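Local coordinates for taurine dioxygenase (Burkholderia ambifaria, PDB 5VN6), which probably catalyses the iron- and 2-oxoglutarate-dependent oxidation of taurine, at residues D108-V113 and A158-E163; E102-S107 and V203-T208; P115-V120 and A282-D287; N144-V149 and L233-G238. All coordinates share one frame; numbering follows the deposited sequence.

Contact 1. Residues D108-V113 and A158-E163. With MG (magnesium ion), chain C.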
loop_
_atom_site.group_PDB
_atom_site.type_symbol
_atom_site.label_atom_id
_atom_site.label_comp_id
_atom_site.label_asym_id
_atom_site.label_seq_id
_atom_site.Cartn_x
_atom_site.Cartn_y
_atom_site.Cartn_z
ATOM N N ASP A 108 1.850 -16.738 3.448
ATOM C CA ASP A 108 1.563 -17.553 4.631
ATOM C C ASP A 108 2.496 -18.753 4.760
ATOM O O ASP A 108 2.645 -19.549 3.822
ATOM C CB ASP A 108 0.108 -18.029 4.601
ATOM C CG ASP A 108 -0.814 -17.118 5.390
ATOM O OD1 ASP A 108 -0.306 -16.228 6.111
ATOM O OD2 ASP A 108 -2.049 -17.275 5.269
ATOM N N ALA A 109 3.145 -18.848 5.931
ATOM C CA ALA A 109 3.918 -20.016 6.349
ATOM C C ALA A 109 4.935 -20.452 5.297
ATOM O O ALA A 109 5.157 -21.644 5.081
ATOM C CB ALA A 109 2.998 -21.184 6.716
ATOM N N SER A 110 5.557 -19.483 4.626
ATOM C CA SER A 110 6.663 -19.830 3.745
ATOM C C SER A 110 7.870 -20.348 4.521
ATOM O O SER A 110 8.821 -20.846 3.903
ATOM C CB SER A 110 7.034 -18.610 2.879
ATOM O OG SER A 110 7.644 -17.600 3.665
ATOM N N TRP A 111 7.871 -20.209 5.860
ATOM C CA TRP A 111 8.900 -20.813 6.701
ATOM C C TRP A 111 8.719 -22.323 6.837
ATOM O O TRP A 111 9.516 -22.954 7.534
ATOM C CB TRP A 111 8.900 -20.183 8.103
ATOM C CG TRP A 111 7.521 -20.067 8.703
ATOM C CD1 TRP A 111 6.708 -18.962 8.685
ATOM C CD2 TRP A 111 6.791 -21.087 9.401
ATOM N NE1 TRP A 111 5.522 -19.235 9.325
ATOM C CE2 TRP A 111 5.543 -20.530 9.771
ATOM C CE3 TRP A 111 7.071 -22.418 9.757
ATOM C CZ2 TRP A 111 4.575 -21.256 10.471
ATOM C CZ3 TRP A 111 6.101 -23.142 10.450
ATOM C CH2 TRP A 111 4.864 -22.560 10.792
ATOM N N ARG A 112 7.685 -22.894 6.224
ATOM C CA ARG A 112 7.457 -24.331 6.215
ATOM C C ARG A 112 8.103 -24.949 4.991
ATOM O O ARG A 112 8.284 -24.297 3.964
ATOM C CB ARG A 112 5.962 -24.669 6.180
ATOM C CG ARG A 112 5.156 -24.365 7.415
ATOM C CD ARG A 112 3.807 -25.075 7.301
ATOM N NE ARG A 112 2.831 -24.636 8.287
ATOM C CZ ARG A 112 2.657 -25.220 9.472
ATOM N NH1 ARG A 112 3.393 -26.271 9.814
ATOM N NH2 ARG A 112 1.744 -24.758 10.316
ATOM N N VAL A 113 8.396 -26.244 5.100
ATOM C CA VAL A 113 8.880 -27.010 3.958
ATOM C C VAL A 113 7.848 -27.019 2.835
ATOM O O VAL A 113 8.192 -26.926 1.649
ATOM C CB VAL A 113 9.231 -28.439 4.416
ATOM C CG1 VAL A 113 9.560 -29.319 3.234
ATOM C CG2 VAL A 113 10.402 -28.393 5.393
ATOM N N ALA A 158 16.822 -19.156 -0.862
ATOM C CA ALA A 158 16.847 -18.339 0.348
ATOM C C ALA A 158 16.090 -19.062 1.449
ATOM O O ALA A 158 15.263 -19.935 1.176
ATOM C CB ALA A 158 16.236 -16.958 0.088
ATOM N N ARG A 159 16.372 -18.695 2.703
ATOM C CA ARG A 159 15.765 -19.364 3.852
ATOM C C ARG A 159 14.702 -18.487 4.513
ATOM O O ARG A 159 14.856 -17.260 4.593
ATOM C CB ARG A 159 16.829 -19.806 4.861
ATOM C CG ARG A 159 17.412 -21.186 4.471
ATOM C CD ARG A 159 18.393 -21.796 5.466
ATOM N NE ARG A 159 19.157 -22.866 4.826
ATOM C CZ ARG A 159 18.718 -24.112 4.634
ATOM N NH1 ARG A 159 17.518 -24.481 5.047
ATOM N NH2 ARG A 159 19.485 -24.999 4.022
ATOM N N HIS A 160 13.612 -19.137 4.948
ATOM C CA HIS A 160 12.443 -18.513 5.570
ATOM C C HIS A 160 12.299 -19.068 6.977
ATOM O O HIS A 160 12.203 -20.288 7.151
ATOM C CB HIS A 160 11.174 -18.809 4.779
ATOM C CG HIS A 160 11.257 -18.435 3.337
ATOM N ND1 HIS A 160 10.302 -17.657 2.724
ATOM C CD2 HIS A 160 12.179 -18.723 2.387
ATOM C CE1 HIS A 160 10.622 -17.492 1.454
ATOM N NE2 HIS A 160 11.765 -18.114 1.225
ATOM N N SER A 161 12.268 -18.190 7.972
ATOM C CA SER A 161 12.514 -18.607 9.344
ATOM C C SER A 161 11.331 -18.276 10.238
ATOM O O SER A 161 10.906 -17.122 10.308
ATOM C CB SER A 161 13.785 -17.940 9.894
ATOM O OG SER A 161 13.865 -18.106 11.291
ATOM N N ILE A 162 10.828 -19.278 10.961
ATOM C CA ILE A 162 9.878 -18.935 12.006
ATOM C C ILE A 162 10.638 -18.502 13.253
ATOM O O ILE A 162 10.123 -17.705 14.055
ATOM C CB ILE A 162 8.909 -20.094 12.302
ATOM C CG1 ILE A 162 7.745 -19.590 13.155
ATOM C CG2 ILE A 162 9.618 -21.221 13.057
ATOM C CD1 ILE A 162 6.613 -20.572 13.296
ATOM N N GLU A 163 11.873 -18.993 13.417
ATOM C CA GLU A 163 12.708 -18.593 14.545
ATOM C C GLU A 163 12.834 -17.078 14.646
ATOM O O GLU A 163 12.696 -16.505 15.734
ATOM C CB GLU A 163 14.104 -19.213 14.429
ATOM C CG GLU A 163 15.029 -18.639 15.479
ATOM C CD GLU A 163 16.463 -19.102 15.381
ATOM O OE1 GLU A 163 16.985 -19.277 14.265
ATOM O OE2 GLU A 163 17.071 -19.294 16.448
HETATM MG MG MG C . -1.251 -14.395 7.030
HETATM O O HOH W 1 11.324 -22.115 9.710
#
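Trp111 and Ile162 meet with the indole filled on both faces. Ile162 CD1 sits over one face, 3.5 Å from the centroid of the six-membered ring of Trp111 and only 10° off its normal, a CH-pi contact. The opposite face is taken by Ala109 CA and Arg112 CG, both toward the rim, so the indole is clamped between the two layers, which limits its rotation. Ile162 reaches it with an extended chain. CG1 stands anti to the backbone N (chi1 -167°), and CD1 is carried on out over the benzo part of the indole. The backbones are close here too, with Trp111 CA 3.4 Å from His160 O in a CA-H...O contact.

A polar contact lies beside the sandwich. Ser110 OG and His160 ND1 form a hydrogen bond of 2.8 Å, and either could be the donor. OG lies at the imidazole edge, near the ring plane. Asn204 is a second hydrogen-bond partner of this hydroxyl.

The loop 108-113 leaves the metal centre, where Asp108 OD1 binds the magnesium ion at 2.3 Å. With His106 and His266 it forms the HxD...H facial triad familiar from this dioxygenase family. A type I turn from Ala109 to Arg112 then brings Ser110 and Trp111 to the end of strand 157-160. One water joins the two sides: it accepts from Ile162 N at 3.1 Å and donates to Trp111 O at 3.0 Å. The ring of Phe206 meets Trp111 edge-to-face, and Leu178 of helix 172-181 packs on Ile162.

Contact 2. Residues E102-S107 and V203-T208. With MG (magnesium ion), chain C.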
loop_
_atom_site.group_PDB
_atom_site.type_symbol
_atom_site.label_atom_id
_atom_site.label_comp_id
_atom_site.label_asym_id
_atom_site.label_seq_id
_atom_site.Cartn_x
_atom_site.Cartn_y
_atom_site.Cartn_z
ATOM N N GLU A 102 0.979 -10.157 11.635
ATOM C CA GLU A 102 0.272 -10.249 10.359
ATOM C C GLU A 102 0.290 -8.944 9.568
ATOM O O GLU A 102 -0.069 -8.958 8.383
ATOM C CB GLU A 102 -1.187 -10.693 10.580
ATOM N N ASN A 103 0.674 -7.821 10.186
ATOM C CA ASN A 103 0.775 -6.551 9.461
ATOM C C ASN A 103 2.181 -6.416 8.864
ATOM O O ASN A 103 3.011 -5.628 9.298
ATOM C CB ASN A 103 0.395 -5.377 10.358
ATOM C CG ASN A 103 1.267 -5.258 11.606
ATOM O OD1 ASN A 103 1.722 -6.265 12.176
ATOM N ND2 ASN A 103 1.514 -4.016 12.032
ATOM N N ALA A 104 2.442 -7.258 7.868
ATOM C CA ALA A 104 3.722 -7.349 7.183
ATOM C C ALA A 104 3.473 -8.042 5.861
ATOM O O ALA A 104 2.610 -8.919 5.774
ATOM C CB ALA A 104 4.766 -8.125 7.998
ATOM N N TRP A 105 4.233 -7.666 4.836
ATOM C CA TRP A 105 4.072 -8.341 3.550
ATOM C C TRP A 105 4.616 -9.772 3.652
ATOM O O TRP A 105 5.825 -9.982 3.746
ATOM C CB TRP A 105 4.755 -7.538 2.446
ATOM C CG TRP A 105 3.895 -6.370 2.045
ATOM C CD1 TRP A 105 4.143 -5.044 2.265
ATOM C CD2 TRP A 105 2.611 -6.442 1.410
ATOM N NE1 TRP A 105 3.100 -4.281 1.777
ATOM C CE2 TRP A 105 2.150 -5.117 1.248
ATOM C CE3 TRP A 105 1.813 -7.502 0.951
ATOM C CZ2 TRP A 105 0.927 -4.820 0.651
ATOM C CZ3 TRP A 105 0.595 -7.207 0.355
ATOM C CH2 TRP A 105 0.167 -5.866 0.203
ATOM N N HIS A 106 3.729 -10.760 3.649
ATOM C CA HIS A 106 4.168 -12.134 3.795
ATOM C C HIS A 106 3.327 -13.062 2.940
ATOM O O HIS A 106 2.157 -12.800 2.639
ATOM C CB HIS A 106 4.118 -12.600 5.273
ATOM C CG HIS A 106 2.738 -12.664 5.854
ATOM N ND1 HIS A 106 2.013 -11.537 6.192
ATOM C CD2 HIS A 106 1.958 -13.724 6.175
ATOM C CE1 HIS A 106 0.841 -11.902 6.684
ATOM N NE2 HIS A 106 0.785 -13.224 6.691
ATOM N N SER A 107 3.941 -14.169 2.566
ATOM C CA SER A 107 3.229 -15.319 2.037
ATOM C C SER A 107 3.088 -16.319 3.173
ATOM O O SER A 107 4.090 -16.683 3.803
ATOM C CB SER A 107 3.982 -15.935 0.857
ATOM O OG SER A 107 3.246 -17.009 0.313
ATOM N N VAL A 203 10.230 -14.297 -2.160
ATOM C CA VAL A 203 10.837 -13.885 -0.899
ATOM C C VAL A 203 9.890 -12.890 -0.236
ATOM O O VAL A 203 9.174 -12.146 -0.911
ATOM C CB VAL A 203 12.245 -13.276 -1.094
ATOM C CG1 VAL A 203 13.230 -14.368 -1.568
ATOM C CG2 VAL A 203 12.198 -12.077 -2.101
ATOM N N ASN A 204 9.863 -12.891 1.092
ATOM C CA ASN A 204 8.915 -12.049 1.820
ATOM C C ASN A 204 9.488 -11.752 3.207
ATOM O O ASN A 204 10.667 -12.006 3.477
ATOM C CB ASN A 204 7.524 -12.711 1.876
ATOM C CG ASN A 204 7.464 -13.923 2.806
ATOM O OD1 ASN A 204 7.313 -13.773 4.013
ATOM N ND2 ASN A 204 7.521 -15.123 2.237
ATOM N N ALA A 205 8.631 -11.230 4.099
ATOM C CA ALA A 205 9.078 -10.799 5.423
ATOM C C ALA A 205 9.709 -11.943 6.210
ATOM O O ALA A 205 10.559 -11.704 7.072
ATOM C CB ALA A 205 7.912 -10.191 6.214
ATOM N N PHE A 206 9.328 -13.189 5.918
ATOM C CA PHE A 206 9.927 -14.327 6.604
ATOM C C PHE A 206 11.333 -14.649 6.122
ATOM O O PHE A 206 12.038 -15.394 6.805
ATOM C CB PHE A 206 9.059 -15.583 6.427
ATOM C CG PHE A 206 7.751 -15.527 7.162
ATOM C CD1 PHE A 206 6.553 -15.673 6.477
ATOM C CD2 PHE A 206 7.716 -15.311 8.531
ATOM C CE1 PHE A 206 5.341 -15.622 7.146
ATOM C CE2 PHE A 206 6.511 -15.260 9.204
ATOM C CZ PHE A 206 5.315 -15.418 8.507
ATOM N N THR A 207 11.755 -14.125 4.970
ATOM C CA THR A 207 13.021 -14.531 4.373
ATOM C C THR A 207 14.182 -13.830 5.075
ATOM O O THR A 207 14.189 -12.597 5.210
ATOM C CB THR A 207 13.034 -14.202 2.879
ATOM O OG1 THR A 207 11.833 -14.683 2.257
ATOM C CG2 THR A 207 14.237 -14.817 2.216
ATOM N N THR A 208 15.173 -14.609 5.517
ATOM C CA THR A 208 16.288 -13.996 6.237
ATOM C C THR A 208 17.465 -13.659 5.324
ATOM O O THR A 208 18.036 -12.569 5.445
ATOM C CB THR A 208 16.765 -14.901 7.372
ATOM O OG1 THR A 208 17.247 -16.133 6.824
ATOM C CG2 THR A 208 15.622 -15.177 8.310
HETATM MG MG MG C . -1.251 -14.395 7.030
#
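His106, which packs on Asn204 and Phe206, gives its ND1-H to Ala104 O over 2.7 Å. The bond is nearly straight (170°), and the acceptor lies in the imidazole plane. CG of His106 lies between the backbone N and the carbonyl carbon (chi1 65°), where ND1 can reach back to Ala104. This bond fixes the rotation of the ring and aims its other nitrogen at the metal: His106 NE2 binds the magnesium ion at 2.4 Å. Phe206 CE1 comes within 3.8 Å of His106 CB. The two side chains run side by side, with their ring planes 80° apart. The edge of the Phe206 ring faces Ser107 O in its plane.

A single hydrogen bond crosses the contact. Ala205 N donates to Trp105 O at 3.1 Å, nearly in line with the carbonyl bond. The donor sits in a tight turn. Asn204 OD1 accepts from Phe206 N at 2.8 Å, from above the amide plane, and packs on His106 CB at 3.6 Å. Ser107 OG is bonded to Asn261 O.

The 203-208 side is thus an Asx turn within a type I turn. It backs the first histidine of an HxD...H metal site, which Asp108 and His266 complete.

Contact 3. Residues P115-V120 and A282-D287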
loop_
_atom_site.group_PDB
_atom_site.type_symbol
_atom_site.label_atom_id
_atom_site.label_comp_id
_atom_site.label_asym_id
_atom_site.label_seq_id
_atom_site.Cartn_x
_atom_site.Cartn_y
_atom_site.Cartn_z
ATOM N N PRO A 115 4.658 -24.841 2.187
ATOM C CA PRO A 115 3.741 -23.784 2.583
ATOM C C PRO A 115 2.360 -24.026 2.014
ATOM O O PRO A 115 2.207 -24.674 0.961
ATOM C CB PRO A 115 4.380 -22.516 1.979
ATOM C CG PRO A 115 5.825 -22.851 1.821
ATOM C CD PRO A 115 5.874 -24.329 1.536
ATOM N N PRO A 116 1.312 -23.507 2.665
ATOM C CA PRO A 116 -0.064 -23.782 2.226
ATOM C C PRO A 116 -0.378 -23.246 0.836
ATOM O O PRO A 116 0.168 -22.237 0.381
ATOM C CB PRO A 116 -0.929 -23.080 3.288
ATOM C CG PRO A 116 -0.003 -22.131 3.995
ATOM C CD PRO A 116 1.354 -22.749 3.928
ATOM N N PHE A 117 -1.326 -23.928 0.196
ATOM C CA PHE A 117 -1.852 -23.563 -1.117
ATOM C C PHE A 117 -2.579 -22.227 -1.058
ATOM O O PHE A 117 -2.445 -21.382 -1.961
ATOM C CB PHE A 117 -2.775 -24.720 -1.551
ATOM C CG PHE A 117 -3.768 -24.416 -2.655
ATOM C CD1 PHE A 117 -3.625 -25.027 -3.902
ATOM C CD2 PHE A 117 -4.909 -23.646 -2.420
ATOM C CE1 PHE A 117 -4.556 -24.813 -4.910
ATOM C CE2 PHE A 117 -5.838 -23.421 -3.426
ATOM C CZ PHE A 117 -5.666 -24.012 -4.672
ATOM N N GLY A 118 -3.348 -22.023 0.005
ATOM C CA GLY A 118 -4.202 -20.858 0.095
ATOM C C GLY A 118 -5.156 -21.021 1.254
ATOM O O GLY A 118 -4.983 -21.912 2.097
ATOM N N CYS A 119 -6.200 -20.194 1.241
ATOM C CA CYS A 119 -7.046 -20.012 2.407
ATOM C C CYS A 119 -8.417 -19.483 1.993
ATOM O O CYS A 119 -8.547 -18.721 1.026
ATOM C CB CYS A 119 -6.363 -19.038 3.379
ATOM S SG CYS A 119 -7.199 -18.768 4.935
ATOM N N VAL A 120 -9.433 -19.878 2.753
ATOM C CA VAL A 120 -10.776 -19.313 2.658
ATOM C C VAL A 120 -11.078 -18.665 3.998
ATOM O O VAL A 120 -11.212 -19.359 5.013
ATOM C CB VAL A 120 -11.842 -20.359 2.310
ATOM C CG1 VAL A 120 -13.206 -19.679 2.250
ATOM C CG2 VAL A 120 -11.506 -21.095 0.993
ATOM N N ALA A 282 -9.973 -21.358 6.767
ATOM C CA ALA A 282 -9.704 -22.751 6.423
ATOM C C ALA A 282 -8.516 -22.755 5.477
ATOM O O ALA A 282 -8.619 -22.254 4.351
ATOM C CB ALA A 282 -10.921 -23.417 5.787
ATOM N N GLY A 283 -7.386 -23.286 5.943
ATOM C CA GLY A 283 -6.167 -23.316 5.143
ATOM C C GLY A 283 -6.069 -24.623 4.367
ATOM O O GLY A 283 -6.482 -25.680 4.846
ATOM N N ILE A 284 -5.536 -24.532 3.150
ATOM C CA ILE A 284 -5.441 -25.662 2.229
ATOM C C ILE A 284 -3.977 -26.057 2.101
ATOM O O ILE A 284 -3.105 -25.194 1.919
ATOM C CB ILE A 284 -6.047 -25.333 0.849
ATOM C CG1 ILE A 284 -7.529 -24.962 0.978
ATOM C CG2 ILE A 284 -5.862 -26.507 -0.120
ATOM C CD1 ILE A 284 -7.956 -23.770 0.094
ATOM N N VAL A 285 -3.712 -27.365 2.184
ATOM C CA VAL A 285 -2.347 -27.875 2.136
ATOM C C VAL A 285 -1.729 -27.577 0.775
ATOM O O VAL A 285 -2.369 -27.758 -0.271
ATOM C CB VAL A 285 -2.327 -29.384 2.442
ATOM C CG1 VAL A 285 -0.925 -29.952 2.257
ATOM C CG2 VAL A 285 -2.815 -29.655 3.859
ATOM N N GLY A 286 -0.492 -27.076 0.793
ATOM C CA GLY A 286 0.306 -26.873 -0.394
ATOM C C GLY A 286 1.444 -27.884 -0.454
ATOM O O GLY A 286 1.660 -28.672 0.462
ATOM N N ASP A 287 2.185 -27.835 -1.557
ATOM C CA ASP A 287 3.270 -28.783 -1.788
ATOM C C ASP A 287 4.634 -28.096 -1.668
ATOM O O ASP A 287 4.734 -26.937 -1.256
ATOM C CB ASP A 287 3.078 -29.442 -3.151
ATOM C CG ASP A 287 3.015 -28.428 -4.279
ATOM O OD1 ASP A 287 2.550 -27.284 -4.032
ATOM O OD2 ASP A 287 3.426 -28.768 -5.411
HETATM O O HOH W 2 3.262 -24.608 -1.447
#
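Phe117 lies alongside Ile284, and the two side chains point the same way. Phe117 CB meets both Val285 O, at 3.3 Å, and the CG2 methyl of Ile284. Its CG is 3.9 Å from Ile284 CG2. One step further, Phe117 CD2 meets the same methyl, Ile284 CG2, at 3.8 Å. CE2 ends near the other branch, 4.1 Å from Ile284 CD1. The ring lies obliquely to Ile284. Its course follows from chi1 of 162°, which sets CG anti to the backbone N and lets the ring run along the isoleucine. Outside the two segments, Glu195 and Arg262 also touch Phe117.

The backbones hold the strands together. Phe117 N donates to Ile284 O at 2.8 Å, a bent bond of 139°. Ile284 N returns one to Gly118 O at 2.9 Å. Val120 and Ala282 form an antiparallel hydrogen-bonded pair: Val120 N reaches Ala282 O at 3.0 Å, and Ala282 N reaches Val120 O. Next to it, Cys119 and Gly283 form a non-hydrogen-bonded pair. Strands 118-120 and 282-284 run at 154° to each other. Beyond the strand, Gly286 CA lies 3.2 Å from Pro115 O, and a water bridges Pro115 O and Asp287 O.

Strand 118-125 lies between strands 256-260 and 278-284 in the large sheet of the double-stranded beta-helix. Helix 59-67 packs on Val120 and Ala282. The polar bonds across this contact are all made by backbone groups or water. The side chains add no hydrogen bond of their own; Phe117 and Ile284 contribute apolar packing. The alignment of the strands therefore rests mainly on backbone pairing.

Contact 4. Residues N144-V149 and L233-G238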
loop_
_atom_site.group_PDB
_atom_site.type_symbol
_atom_site.label_atom_id
_atom_site.label_comp_id
_atom_site.label_asym_id
_atom_site.label_seq_id
_atom_site.Cartn_x
_atom_site.Cartn_y
_atom_site.Cartn_z
ATOM N N ASN A 144 7.848 -7.876 -13.851
ATOM C CA ASN A 144 8.281 -6.502 -14.100
ATOM C C ASN A 144 9.687 -6.183 -13.597
ATOM O O ASN A 144 10.163 -5.068 -13.828
ATOM C CB ASN A 144 7.290 -5.511 -13.474
ATOM C CG ASN A 144 5.943 -5.567 -14.128
ATOM O OD1 ASN A 144 5.825 -5.987 -15.269
ATOM N ND2 ASN A 144 4.921 -5.114 -13.424
ATOM N N LEU A 145 10.358 -7.106 -12.916
ATOM C CA LEU A 145 11.755 -6.890 -12.550
ATOM C C LEU A 145 12.583 -6.541 -13.781
ATOM O O LEU A 145 12.230 -6.938 -14.898
ATOM C CB LEU A 145 12.350 -8.130 -11.874
ATOM C CG LEU A 145 11.806 -8.461 -10.489
ATOM C CD1 LEU A 145 12.369 -9.826 -10.046
ATOM C CD2 LEU A 145 12.126 -7.351 -9.461
ATOM N N PRO A 146 13.654 -5.766 -13.626
ATOM C CA PRO A 146 14.538 -5.501 -14.766
ATOM C C PRO A 146 15.340 -6.733 -15.149
ATOM O O PRO A 146 15.586 -7.625 -14.327
ATOM C CB PRO A 146 15.447 -4.365 -14.271
ATOM C CG PRO A 146 15.239 -4.274 -12.812
ATOM C CD PRO A 146 13.912 -4.868 -12.486
ATOM N N ASP A 147 15.748 -6.769 -16.425
ATOM C CA ASP A 147 16.414 -7.952 -16.961
ATOM C C ASP A 147 17.620 -8.368 -16.129
ATOM O O ASP A 147 17.831 -9.562 -15.887
ATOM C CB ASP A 147 16.851 -7.710 -18.411
ATOM C CG ASP A 147 15.684 -7.645 -19.359
ATOM O OD1 ASP A 147 14.629 -8.224 -19.018
ATOM O OD2 ASP A 147 15.826 -7.034 -20.443
ATOM N N HIS A 148 18.431 -7.405 -15.687
ATOM C CA HIS A 148 19.639 -7.776 -14.958
ATOM C C HIS A 148 19.312 -8.337 -13.579
ATOM O O HIS A 148 20.111 -9.094 -13.019
ATOM C CB HIS A 148 20.597 -6.583 -14.861
ATOM C CG HIS A 148 20.207 -5.567 -13.830
ATOM N ND1 HIS A 148 19.403 -4.485 -14.120
ATOM C CD2 HIS A 148 20.526 -5.457 -12.518
ATOM C CE1 HIS A 148 19.227 -3.762 -13.025
ATOM N NE2 HIS A 148 19.900 -4.331 -12.039
ATOM N N VAL A 149 18.160 -7.979 -13.006
ATOM C CA VAL A 149 17.768 -8.585 -11.734
ATOM C C VAL A 149 17.293 -10.011 -11.964
ATOM O O VAL A 149 17.557 -10.906 -11.155
ATOM C CB VAL A 149 16.683 -7.748 -11.022
ATOM C CG1 VAL A 149 16.268 -8.437 -9.670
ATOM C CG2 VAL A 149 17.184 -6.323 -10.764
ATOM N N LEU A 233 18.161 -8.665 -1.388
ATOM C CA LEU A 233 16.980 -9.249 -0.767
ATOM C C LEU A 233 15.989 -8.164 -0.367
ATOM O O LEU A 233 14.783 -8.283 -0.637
ATOM C CB LEU A 233 17.386 -10.117 0.432
ATOM C CG LEU A 233 16.249 -10.757 1.241
ATOM C CD1 LEU A 233 15.376 -11.664 0.360
ATOM C CD2 LEU A 233 16.747 -11.500 2.476
ATOM N N HIS A 234 16.490 -7.063 0.212
ATOM C CA HIS A 234 15.611 -5.947 0.569
ATOM C C HIS A 234 14.892 -5.387 -0.648
ATOM O O HIS A 234 13.694 -5.082 -0.582
ATOM C CB HIS A 234 16.412 -4.855 1.277
ATOM C CG HIS A 234 16.925 -5.288 2.613
ATOM N ND1 HIS A 234 17.917 -4.618 3.297
ATOM C CD2 HIS A 234 16.594 -6.358 3.381
ATOM C CE1 HIS A 234 18.164 -5.245 4.438
ATOM N NE2 HIS A 234 17.365 -6.297 4.519
ATOM N N TYR A 235 15.603 -5.271 -1.772
ATOM C CA TYR A 235 14.987 -4.781 -2.995
ATOM C C TYR A 235 13.867 -5.710 -3.455
ATOM O O TYR A 235 12.799 -5.249 -3.873
ATOM C CB TYR A 235 16.060 -4.635 -4.079
ATOM C CG TYR A 235 15.510 -4.388 -5.463
ATOM C CD1 TYR A 235 15.250 -3.090 -5.924
ATOM C CD2 TYR A 235 15.259 -5.453 -6.323
ATOM C CE1 TYR A 235 14.752 -2.873 -7.220
ATOM C CE2 TYR A 235 14.771 -5.244 -7.595
ATOM C CZ TYR A 235 14.528 -3.960 -8.038
ATOM O OH TYR A 235 14.025 -3.798 -9.294
ATOM N N LEU A 236 14.097 -7.022 -3.373
ATOM C CA LEU A 236 13.093 -8.000 -3.783
ATOM C C LEU A 236 11.869 -7.982 -2.864
ATOM O O LEU A 236 10.736 -7.844 -3.341
ATOM C CB LEU A 236 13.727 -9.400 -3.821
ATOM C CG LEU A 236 14.792 -9.594 -4.897
ATOM C CD1 LEU A 236 15.422 -11.030 -4.934
ATOM C CD2 LEU A 236 14.222 -9.198 -6.297
ATOM N N ILE A 237 12.067 -8.102 -1.544
ATOM C CA ILE A 237 10.904 -8.142 -0.659
ATOM C C ILE A 237 10.131 -6.831 -0.707
ATOM O O ILE A 237 8.913 -6.820 -0.483
ATOM C CB ILE A 237 11.260 -8.472 0.808
ATOM C CG1 ILE A 237 11.991 -7.290 1.456
ATOM C CG2 ILE A 237 11.964 -9.857 0.944
ATOM C CD1 ILE A 237 11.964 -7.316 2.977
ATOM N N GLY A 238 10.812 -5.709 -0.965
ATOM C CA GLY A 238 10.115 -4.438 -1.091
ATOM C C GLY A 238 9.251 -4.308 -2.337
ATOM O O GLY A 238 8.531 -3.312 -2.469
#
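Tyr235 is the main bump of this contact, and Leu145, Pro146 and Val149 shape the hollow that takes it. Its CG stands anti to the backbone N (chi1 169°), which carries the ring away from helix 228-237 toward residues 145-149. At the far end, Tyr235 OH abuts the proline ring, 3.4 Å from Pro146 CD. The two side chains come from opposite directions. Along its flank, Tyr235 CE2 is 3.9 Å from Leu145 CD2. From the other side of the ring plane, Val149 CG1 comes to 4.1 Å of Tyr235 CE2, so Leu145 and Val149 straddle this edge. Both methyls approach obliquely.

The fit works the other way as well. Tyr235 and Leu236 are consecutive on their helix and leave a groove between their side chains. Leu145 CD2 enters it and meets Leu236 CD2 at 4.2 Å. Val149 CG1 comes in beside it, 4.0 Å from Leu236 CD2. Leu145 slides past Tyr235, and Val149 past Leu236, each pair running in opposite directions.

The backbones stay well apart, with nearest CA atoms 8.9 Å from each other, at Leu145 and Leu236. Pro146 is the N-cap of helix 147-153, so the contact joins the start of that helix to the last turns of helix 228-237. Ile153 touches both Leu145 and Leu236, and Val203 and Phe210 pack on Leu236 as well. No hydrogen bond crosses between the two segments. The join thus depends on dispersion forces and matched shape, with the tyrosine hydroxyl resting on proline carbons.

In the fold
The centres of contacts 1 and 2 are about 9 Å apart. Both reach the four-stranded sheet through strands 157-160 and 207-210 and touch the magnesium ion. Contact 3, in the seven-stranded sheet, has its centre about 14 Å from that of contact 1 and meets it where Ala109 packs on Pro115 and Pro116. Contact 4 joins the start of helix 147-153 to helix 228-237; its centre is about 15 Å from that of contact 2, reached through Val203 and Thr208. Along the chain, 102-107, 108-113 and 115-120 follow closely and pair with 203-208, 158-163 and 282-287. Segment 144-149 precedes 158-163, and 233-238 falls between 203-208 and 282-287. One run through the metal site is thus tied to three distant parts.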